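Local coordinates for protein exocyst complex component EXO70 (Saccharomyces cerevisiae, PDB 2B1E) that serves in the exocyst complex that tethers secretory vesicles to sites of exocytosis, and takes part in the assembly of that complex, at residues I139-V144 and L213-S218; K410-F415 and K505-S510; K481-I486 and D539-P544. One frame throughout, in Å; residues are numbered along the deposited sequence.

Exo70 is a long rod built mainly of helices, with no strand, and the three contacts run from its N-terminal part to its far end. Contact 1 closes first, across 68 residues, and joins helix 136-155 to helix 209-233. Contact 2 opens beyond the centre of the chain, about 73 Å from contact 1 between centres; it closes across 89 residues, tying the start of helix 410-429 to the loop 505-510. Contact 3, closing across 52, crosses it in sequence: residues 481-486 begin helix 483-504, which runs into that loop, and helix 512-537 then leads to residues 539-544. Contacts 2 and 3 lie about 37 Å apart between centres, near the two ends of this helix pair.

Contact 1: residues I139-V144 and L213-S218; sequences IQDILV and LSQILS
Val-144 and Gln-215 meet in a helix-to-helix contact, small and partly buried, between helix 136-155 and helix 209-233 in the N-terminal half of the rod. The local axes come within 9.9 Å, both helices running in broadly the same direction. The backbones are nearest at Val-144 and Ile-216, whose CA atoms lie 5.4 Å apart. Here the isoleucine CG1 sits 3.8 Å from the valine CA, against the backbone as much as against the side chain. The two branches of Val-144 divide the work: CG1, anti to the backbone N (chi1 168°), rests 3.7 Å from CB of Gln-215, while CG2 touches both this CB and CG1 of Ile-216. The apolar base of the glutamine is therefore gripped by a fork of methyls.

Such side-by-side packing of helices is in keeping with Exo70's fold, an all-helical rod of stacked bundles, the architecture that this subunit shares with the C-terminal domain of Exo84. Helix 66-94 lies against Ile-142 and Leu-143, and Glu-194 of helix 180-201 against Ile-216.

Beside the apolar contact, a polar bridge joins Gln-140 and Gln-215. The two side chains reach toward each other at about a right angle, and NE2 of Gln-140 donates to OE1 of Gln-215 at 3.1 Å. The acceptor lies in the donor's amide plane. NE2 lies nearly in line with the Gln-215 C=O, but its N-H is turned off the line to OE1, a bend of 139° at the hydrogen. The two amide planes stand 73° apart, and a single bond joins them. The Gln-215 NE2 faces OD1 of Asp-141 from 4.2 Å, too far for a hydrogen bond.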
loop_
_atom_site.group_PDB
_atom_site.type_symbol
_atom_site.label_atom_id
_atom_site.label_comp_id
_atom_site.label_asym_id
_atom_site.label_seq_id
_atom_site.Cartn_x
_atom_site.Cartn_y
_atom_site.Cartn_z
ATOM N N ILE A 139 -42.649 11.957 -8.402
ATOM C CA ILE A 139 -42.425 10.563 -8.776
ATOM C C ILE A 139 -40.929 10.242 -8.719
ATOM O O ILE A 139 -40.534 9.099 -8.474
ATOM C CB ILE A 139 -43.025 10.252 -10.186
ATOM C CG1 ILE A 139 -43.035 8.742 -10.421
ATOM C CG2 ILE A 139 -42.240 10.949 -11.272
ATOM C CD1 ILE A 139 -43.941 7.995 -9.476
ATOM N N GLN A 140 -40.091 11.254 -8.911
ATOM C CA GLN A 140 -38.649 11.039 -8.845
ATOM C C GLN A 140 -38.242 10.705 -7.402
ATOM O O GLN A 140 -37.437 9.798 -7.179
ATOM C CB GLN A 140 -37.900 12.283 -9.335
ATOM C CG GLN A 140 -36.395 12.099 -9.419
ATOM C CD GLN A 140 -35.702 13.326 -9.974
ATOM O OE1 GLN A 140 -36.074 13.831 -11.033
ATOM N NE2 GLN A 140 -34.684 13.809 -9.263
ATOM N N ASP A 141 -38.805 11.429 -6.428
ATOM C CA ASP A 141 -38.510 11.170 -5.014
ATOM C C ASP A 141 -38.951 9.757 -4.612
ATOM O O ASP A 141 -38.290 9.100 -3.805
ATOM C CB ASP A 141 -39.193 12.197 -4.105
ATOM C CG ASP A 141 -38.613 13.603 -4.256
ATOM O OD1 ASP A 141 -37.400 13.739 -4.535
ATOM O OD2 ASP A 141 -39.377 14.575 -4.078
ATOM N N ILE A 142 -40.061 9.292 -5.177
ATOM C CA ILE A 142 -40.552 7.940 -4.904
ATOM C C ILE A 142 -39.572 6.925 -5.490
ATOM O O ILE A 142 -39.197 5.952 -4.824
ATOM C CB ILE A 142 -41.970 7.721 -5.510
ATOM C CG1 ILE A 142 -43.004 8.460 -4.667
ATOM C CG2 ILE A 142 -42.322 6.221 -5.535
ATOM C CD1 ILE A 142 -44.350 8.635 -5.337
ATOM N N LEU A 143 -39.148 7.152 -6.734
ATOM C CA LEU A 143 -38.186 6.258 -7.371
ATOM C C LEU A 143 -36.930 6.182 -6.504
ATOM O O LEU A 143 -36.510 5.103 -6.087
ATOM C CB LEU A 143 -37.800 6.766 -8.761
ATOM C CG LEU A 143 -36.668 6.012 -9.484
ATOM C CD1 LEU A 143 -37.050 4.548 -9.677
ATOM C CD2 LEU A 143 -36.389 6.661 -10.850
ATOM N N VAL A 144 -36.340 7.341 -6.236
ATOM C CA VAL A 144 -35.125 7.426 -5.427
ATOM C C VAL A 144 -35.296 6.764 -4.067
ATOM O O VAL A 144 -34.454 5.972 -3.644
ATOM C CB VAL A 144 -34.714 8.899 -5.206
ATOM C CG1 VAL A 144 -33.631 8.991 -4.140
ATOM C CG2 VAL A 144 -34.235 9.490 -6.510
ATOM N N LEU A 213 -29.457 9.557 -10.238
ATOM C CA LEU A 213 -28.435 8.592 -9.849
ATOM C C LEU A 213 -27.687 9.062 -8.601
ATOM O O LEU A 213 -27.373 8.263 -7.724
ATOM C CB LEU A 213 -27.450 8.365 -11.002
ATOM C CG LEU A 213 -26.358 7.320 -10.751
ATOM C CD1 LEU A 213 -26.994 5.944 -10.524
ATOM C CD2 LEU A 213 -25.406 7.275 -11.939
ATOM N N SER A 214 -27.404 10.360 -8.518
ATOM C CA SER A 214 -26.703 10.906 -7.359
ATOM C C SER A 214 -27.506 10.681 -6.076
ATOM O O SER A 214 -26.986 10.171 -5.084
ATOM C CB SER A 214 -26.447 12.405 -7.545
ATOM O OG SER A 214 -25.914 12.985 -6.361
ATOM N N GLN A 215 -28.780 11.050 -6.106
ATOM C CA GLN A 215 -29.650 10.892 -4.949
ATOM C C GLN A 215 -29.767 9.454 -4.454
ATOM O O GLN A 215 -29.985 9.215 -3.266
ATOM C CB GLN A 215 -31.037 11.439 -5.277
ATOM C CG GLN A 215 -31.077 12.954 -5.326
ATOM C CD GLN A 215 -32.449 13.474 -5.655
ATOM O OE1 GLN A 215 -32.841 13.538 -6.822
ATOM N NE2 GLN A 215 -33.205 13.830 -4.624
ATOM N N ILE A 216 -29.626 8.498 -5.363
ATOM C CA ILE A 216 -29.716 7.089 -5.002
ATOM C C ILE A 216 -28.384 6.555 -4.477
ATOM O O ILE A 216 -28.349 5.782 -3.523
ATOM C CB ILE A 216 -30.163 6.231 -6.224
ATOM C CG1 ILE A 216 -31.621 6.549 -6.571
ATOM C CG2 ILE A 216 -30.007 4.747 -5.923
ATOM C CD1 ILE A 216 -32.090 5.928 -7.868
ATOM N N LEU A 217 -27.286 6.981 -5.090
ATOM C CA LEU A 217 -25.961 6.511 -4.690
ATOM C C LEU A 217 -25.341 7.220 -3.483
ATOM O O LEU A 217 -24.568 6.617 -2.740
ATOM C CB LEU A 217 -24.997 6.609 -5.877
ATOM C CG LEU A 217 -25.335 5.843 -7.163
ATOM C CD1 LEU A 217 -24.232 6.075 -8.186
ATOM C CD2 LEU A 217 -25.463 4.364 -6.873
ATOM N N SER A 218 -25.675 8.489 -3.276
ATOM C CA SER A 218 -25.092 9.234 -2.161
ATOM C C SER A 218 -25.247 8.573 -0.793
ATOM O O SER A 218 -24.286 8.507 -0.022
ATOM C CB SER A 218 -25.646 10.660 -2.129
ATOM O OG SER A 218 -25.166 11.387 -3.251
#

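Contact 2: residues K410-F415 and K505-S510; sequences KQRIGF and KQYKLS
Tyr-507 and Phe-415 form the heart of this contact, their rings neither stacked nor edge-to-face: the centroids are 5.3 Å apart and the planes inclined at 47°. The closest touch is a CH-pi contact in which CB of Tyr-507 stands over one face of the phenylalanine ring, 3.6 Å from its centroid. With CG anti to the backbone N (chi1 176°), Phe-415 reaches off the helix into the loop. The carbonyl O of Lys-508 meets the edge of this ring, 3.5 Å from CZ, and CD2 of Leu-509 approaches CD1 obliquely at the same distance.

The tyrosine ring in turn lies against the first turn of the helix. Arg-412 offers CA over its face, 4.3 Å from the centroid, and CB beside the hydroxyl, while OE1 of Gln-411 comes to the ring edge. A water links Tyr-507 OH, at 2.8 Å, to Gln-411 OE1, weakly at the latter.

Outside this shell, Thr-504 takes the amide NE2 of Gln-411, and Asn-307 accepts from NE of Arg-412, fixing both flanking side chains. The contact thus seats the hairpin loop between helix 483-504 and helix 512-537 on the first two turns of helix 410-429, with helix 440-473 alongside Gln-411 and Leu-509, and Leu-514 and Leu-518 of helix 512-537 against Leu-509.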
loop_
_atom_site.group_PDB
_atom_site.type_symbol
_atom_site.label_atom_id
_atom_site.label_comp_id
_atom_site.label_asym_id
_atom_site.label_seq_id
_atom_site.Cartn_x
_atom_site.Cartn_y
_atom_site.Cartn_z
ATOM N N LYS A 410 37.382 -2.098 15.133
ATOM C CA LYS A 410 36.828 -2.354 13.811
ATOM C C LYS A 410 36.683 -3.824 13.450
ATOM O O LYS A 410 35.716 -4.210 12.794
ATOM C CB LYS A 410 37.641 -1.600 12.752
ATOM C CG LYS A 410 37.569 -0.085 12.949
ATOM C CD LYS A 410 38.151 0.712 11.790
ATOM C CE LYS A 410 39.666 0.654 11.785
ATOM N NZ LYS A 410 40.208 1.086 13.092
ATOM N N GLN A 411 37.620 -4.654 13.893
ATOM C CA GLN A 411 37.542 -6.072 13.571
ATOM C C GLN A 411 36.274 -6.699 14.141
ATOM O O GLN A 411 35.528 -7.355 13.416
ATOM C CB GLN A 411 38.781 -6.819 14.088
ATOM C CG GLN A 411 38.750 -8.323 13.777
ATOM C CD GLN A 411 40.077 -9.000 14.064
ATOM O OE1 GLN A 411 40.617 -8.895 15.166
ATOM N NE2 GLN A 411 40.608 -9.698 13.073
ATOM N N ARG A 412 36.026 -6.480 15.433
ATOM C CA ARG A 412 34.839 -7.028 16.095
ATOM C C ARG A 412 33.534 -6.408 15.601
ATOM O O ARG A 412 32.547 -7.119 15.391
ATOM C CB ARG A 412 34.930 -6.845 17.617
ATOM C CG ARG A 412 33.676 -7.340 18.330
ATOM C CD ARG A 412 33.683 -7.171 19.846
ATOM N NE ARG A 412 32.420 -7.674 20.390
ATOM C CZ ARG A 412 32.090 -7.683 21.678
ATOM N NH1 ARG A 412 32.929 -7.210 22.593
ATOM N NH2 ARG A 412 30.914 -8.167 22.050
ATOM N N ILE A 413 33.518 -5.083 15.445
ATOM C CA ILE A 413 32.326 -4.405 14.964
ATOM C C ILE A 413 32.046 -4.876 13.536
ATOM O O ILE A 413 30.892 -5.132 13.169
ATOM C CB ILE A 413 32.503 -2.866 15.005
ATOM C CG1 ILE A 413 32.559 -2.397 16.464
ATOM C CG2 ILE A 413 31.361 -2.188 14.244
ATOM C CD1 ILE A 413 33.100 -0.954 16.658
ATOM N N GLY A 414 33.099 -5.019 12.738
ATOM C CA GLY A 414 32.910 -5.490 11.375
ATOM C C GLY A 414 32.257 -6.864 11.354
ATOM O O GLY A 414 31.335 -7.126 10.577
ATOM N N PHE A 415 32.741 -7.746 12.222
ATOM C CA PHE A 415 32.216 -9.108 12.329
ATOM C C PHE A 415 30.750 -9.072 12.771
ATOM O O PHE A 415 29.888 -9.734 12.183
ATOM C CB PHE A 415 33.058 -9.896 13.340
ATOM C CG PHE A 415 32.550 -11.293 13.599
ATOM C CD1 PHE A 415 32.717 -12.296 12.646
ATOM C CD2 PHE A 415 31.897 -11.599 14.790
ATOM C CE1 PHE A 415 32.237 -13.594 12.875
ATOM C CE2 PHE A 415 31.413 -12.898 15.033
ATOM C CZ PHE A 415 31.585 -13.896 14.070
ATOM N N LYS A 505 40.860 -15.338 15.499
ATOM C CA LYS A 505 40.263 -16.632 15.843
ATOM C C LYS A 505 38.966 -16.477 16.628
ATOM O O LYS A 505 38.128 -17.376 16.640
ATOM C CB LYS A 505 41.253 -17.478 16.652
ATOM C CG LYS A 505 42.399 -18.038 15.822
ATOM C CD LYS A 505 43.368 -18.828 16.682
ATOM C CE LYS A 505 44.597 -19.271 15.893
ATOM N NZ LYS A 505 45.562 -19.978 16.791
ATOM N N GLN A 506 38.794 -15.325 17.263
ATOM C CA GLN A 506 37.594 -15.061 18.063
ATOM C C GLN A 506 36.346 -14.763 17.232
ATOM O O GLN A 506 35.239 -14.712 17.768
ATOM C CB GLN A 506 37.857 -13.886 19.021
ATOM C CG GLN A 506 39.197 -13.981 19.763
ATOM C CD GLN A 506 39.467 -12.797 20.684
ATOM O OE1 GLN A 506 38.925 -11.712 20.490
ATOM N NE2 GLN A 506 40.327 -12.995 21.671
ATOM N N TYR A 507 36.514 -14.580 15.925
ATOM C CA TYR A 507 35.381 -14.264 15.059
ATOM C C TYR A 507 35.210 -15.303 13.960
ATOM O O TYR A 507 35.941 -15.311 12.981
ATOM C CB TYR A 507 35.579 -12.869 14.463
ATOM C CG TYR A 507 35.939 -11.859 15.527
ATOM C CD1 TYR A 507 35.026 -11.517 16.522
ATOM C CD2 TYR A 507 37.228 -11.324 15.603
ATOM C CE1 TYR A 507 35.387 -10.676 17.575
ATOM C CE2 TYR A 507 37.596 -10.479 16.651
ATOM C CZ TYR A 507 36.673 -10.166 17.633
ATOM O OH TYR A 507 37.039 -9.369 18.692
ATOM N N LYS A 508 34.228 -16.179 14.124
ATOM C CA LYS A 508 34.006 -17.229 13.146
ATOM C C LYS A 508 32.772 -16.975 12.294
ATOM O O LYS A 508 31.638 -17.101 12.764
ATOM C CB LYS A 508 33.914 -18.581 13.868
ATOM C CG LYS A 508 35.163 -18.900 14.709
ATOM C CD LYS A 508 35.085 -20.266 15.389
ATOM C CE LYS A 508 36.234 -20.470 16.387
ATOM N NZ LYS A 508 37.599 -20.378 15.780
ATOM N N LEU A 509 33.002 -16.585 11.041
ATOM C CA LEU A 509 31.908 -16.318 10.115
ATOM C C LEU A 509 31.314 -17.651 9.679
ATOM O O LEU A 509 32.018 -18.655 9.601
ATOM C CB LEU A 509 32.411 -15.541 8.891
ATOM C CG LEU A 509 32.891 -14.101 9.110
ATOM C CD1 LEU A 509 33.614 -13.588 7.864
ATOM C CD2 LEU A 509 31.703 -13.208 9.437
ATOM N N SER A 510 30.016 -17.654 9.398
ATOM C CA SER A 510 29.328 -18.867 8.978
ATOM C C SER A 510 29.197 -18.936 7.459
ATOM O O SER A 510 29.390 -19.995 6.858
ATOM C CB SER A 510 27.940 -18.921 9.615
ATOM O OG SER A 510 28.024 -18.805 11.028
HETATM O O HOH W 1 39.415 -8.019 18.218
#

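Contact 3: residues K481-I486 and D539-P544; sequences KDKEQI and DSFKNP
Lys-483 and Ser-540 are the nearest backbone pair, their CA atoms 6.5 Å apart, where the first turn of helix 483-504 meets the irregular loop that follows helix 512-537. This is a helix start with an N-cap, in the all-helical far end of the Exo70 rod: Asp-482 holds the cap position, and its OD1 accepts from the backbone N of Gln-485 at 3.0 Å, met from above the carboxylate plane.

From this turn Ile-486 points at the loop and spreads two branches over it. CD1, at the end of the branch anti to the carbonyl carbon (chi1 -65°), lies 3.3 Å from Ser-540 OG. That hydroxyl has its hydrogen bond with the carbonyl O of Tyr-537, so the methyl covers an oxygen that already has a polar partner. The other branch, CG2, approaches the Phe-541 ring obliquely, 3.9 Å from CZ. Lys-483 stretches its extended chain along the loop, CE coming to 3.6 Å from Ser-540 O, with no hydrogen bond between these two segments.

Phe-541 wedges its ring against both helix residues, and within its own loop it stacks with His-547. Cut back to alanine, this position is likely to leave CG2 of Ile-486 and CB of Lys-483 without their apolar neighbour, open a gap between the helix start and the loop, and deprive His-547 of its stacking partner. Ser-540 CB sits over the centre of one face of the phenylalanine ring, while the backbone O of Lys-483 lies in the ring plane at its edge, 3.9 Å from CE1.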
loop_
_atom_site.group_PDB
_atom_site.type_symbol
_atom_site.label_atom_id
_atom_site.label_comp_id
_atom_site.label_asym_id
_atom_site.label_seq_id
_atom_site.Cartn_x
_atom_site.Cartn_y
_atom_site.Cartn_z
ATOM N N LYS A 481 73.583 -3.542 7.675
ATOM C CA LYS A 481 74.380 -4.649 8.201
ATOM C C LYS A 481 74.177 -4.663 9.718
ATOM O O LYS A 481 74.915 -5.320 10.451
ATOM C CB LYS A 481 75.870 -4.449 7.901
ATOM C CG LYS A 481 76.367 -5.182 6.675
ATOM C CD LYS A 481 75.715 -4.680 5.413
ATOM C CE LYS A 481 76.344 -5.343 4.198
ATOM N NZ LYS A 481 75.859 -4.744 2.930
ATOM N N ASP A 482 73.168 -3.919 10.168
ATOM C CA ASP A 482 72.831 -3.792 11.585
ATOM C C ASP A 482 71.943 -4.970 11.954
ATOM O O ASP A 482 70.718 -4.864 11.942
ATOM C CB ASP A 482 72.069 -2.481 11.813
ATOM C CG ASP A 482 71.985 -2.094 13.277
ATOM O OD1 ASP A 482 71.842 -2.990 14.130
ATOM O OD2 ASP A 482 72.046 -0.880 13.569
ATOM N N LYS A 483 72.569 -6.090 12.284
ATOM C CA LYS A 483 71.842 -7.299 12.631
ATOM C C LYS A 483 70.787 -7.074 13.708
ATOM O O LYS A 483 69.675 -7.604 13.620
ATOM C CB LYS A 483 72.827 -8.380 13.081
ATOM C CG LYS A 483 73.798 -8.806 11.999
ATOM C CD LYS A 483 74.723 -9.890 12.507
ATOM C CE LYS A 483 75.606 -10.418 11.394
ATOM N NZ LYS A 483 76.368 -11.621 11.838
ATOM N N GLU A 484 71.135 -6.280 14.716
ATOM C CA GLU A 484 70.221 -6.001 15.813
ATOM C C GLU A 484 68.974 -5.246 15.408
ATOM O O GLU A 484 67.885 -5.564 15.879
ATOM C CB GLU A 484 70.936 -5.224 16.924
ATOM C CG GLU A 484 71.731 -6.116 17.855
ATOM C CD GLU A 484 70.878 -7.226 18.436
ATOM O OE1 GLU A 484 69.836 -6.913 19.056
ATOM O OE2 GLU A 484 71.243 -8.409 18.268
ATOM N N GLN A 485 69.129 -4.242 14.548
ATOM C CA GLN A 485 67.986 -3.447 14.105
ATOM C C GLN A 485 67.095 -4.262 13.168
ATOM O O GLN A 485 65.883 -4.058 13.103
ATOM C CB GLN A 485 68.465 -2.176 13.395
ATOM C CG GLN A 485 67.362 -1.153 13.127
ATOM C CD GLN A 485 66.707 -0.646 14.404
ATOM O OE1 GLN A 485 66.070 -1.407 15.135
ATOM N NE2 GLN A 485 66.867 0.645 14.680
ATOM N N ILE A 486 67.708 -5.187 12.441
ATOM C CA ILE A 486 66.957 -6.029 11.526
ATOM C C ILE A 486 66.129 -7.062 12.292
ATOM O O ILE A 486 64.952 -7.246 12.003
ATOM C CB ILE A 486 67.902 -6.720 10.526
ATOM C CG1 ILE A 486 68.553 -5.648 9.645
ATOM C CG2 ILE A 486 67.128 -7.722 9.658
ATOM C CD1 ILE A 486 69.737 -6.125 8.851
ATOM N N ASP A 539 69.280 -12.713 4.239
ATOM C CA ASP A 539 70.716 -12.941 4.192
ATOM C C ASP A 539 71.551 -12.035 5.082
ATOM O O ASP A 539 72.760 -11.917 4.886
ATOM C CB ASP A 539 71.212 -12.881 2.746
ATOM C CG ASP A 539 70.726 -14.058 1.925
ATOM O OD1 ASP A 539 70.690 -15.174 2.482
ATOM O OD2 ASP A 539 70.393 -13.874 0.734
ATOM N N SER A 540 70.909 -11.396 6.059
ATOM C CA SER A 540 71.634 -10.545 6.993
ATOM C C SER A 540 72.262 -11.463 8.044
ATOM O O SER A 540 73.159 -11.057 8.774
ATOM C CB SER A 540 70.690 -9.555 7.686
ATOM O OG SER A 540 70.049 -8.702 6.753
ATOM N N PHE A 541 71.788 -12.708 8.094
ATOM C CA PHE A 541 72.276 -13.691 9.067
ATOM C C PHE A 541 72.901 -14.912 8.379
ATOM O O PHE A 541 72.553 -15.233 7.245
ATOM C CB PHE A 541 71.107 -14.139 9.951
ATOM C CG PHE A 541 70.278 -13.004 10.468
ATOM C CD1 PHE A 541 70.761 -12.174 11.470
ATOM C CD2 PHE A 541 69.029 -12.736 9.919
ATOM C CE1 PHE A 541 70.019 -11.090 11.915
ATOM C CE2 PHE A 541 68.273 -11.655 10.354
ATOM C CZ PHE A 541 68.768 -10.826 11.355
ATOM N N LYS A 542 73.826 -15.594 9.055
ATOM C CA LYS A 542 74.445 -16.781 8.457
ATOM C C LYS A 542 73.433 -17.920 8.352
ATOM O O LYS A 542 73.402 -18.653 7.361
ATOM C CB LYS A 542 75.655 -17.242 9.274
ATOM C CG LYS A 542 76.270 -18.542 8.757
ATOM C CD LYS A 542 77.751 -18.390 8.457
ATOM C CE LYS A 542 78.551 -18.081 9.707
ATOM N NZ LYS A 542 79.996 -17.863 9.390
ATOM N N ASN A 543 72.604 -18.059 9.380
ATOM C CA ASN A 543 71.570 -19.090 9.416
ATOM C C ASN A 543 70.281 -18.383 9.824
ATOM O O ASN A 543 69.932 -18.333 11.003
ATOM C CB ASN A 543 71.935 -20.162 10.445
ATOM C CG ASN A 543 73.237 -20.861 10.117
ATOM O OD1 ASN A 543 73.302 -21.680 9.201
ATOM N ND2 ASN A 543 74.287 -20.529 10.856
ATOM N N PRO A 544 69.562 -17.820 8.845
ATOM C CA PRO A 544 68.306 -17.093 9.066
ATOM C C PRO A 544 67.356 -17.781 10.039
ATOM O O PRO A 544 66.731 -17.121 10.866
ATOM C CB PRO A 544 67.727 -16.989 7.664
ATOM C CG PRO A 544 68.953 -16.918 6.815
ATOM C CD PRO A 544 69.804 -17.999 7.405
#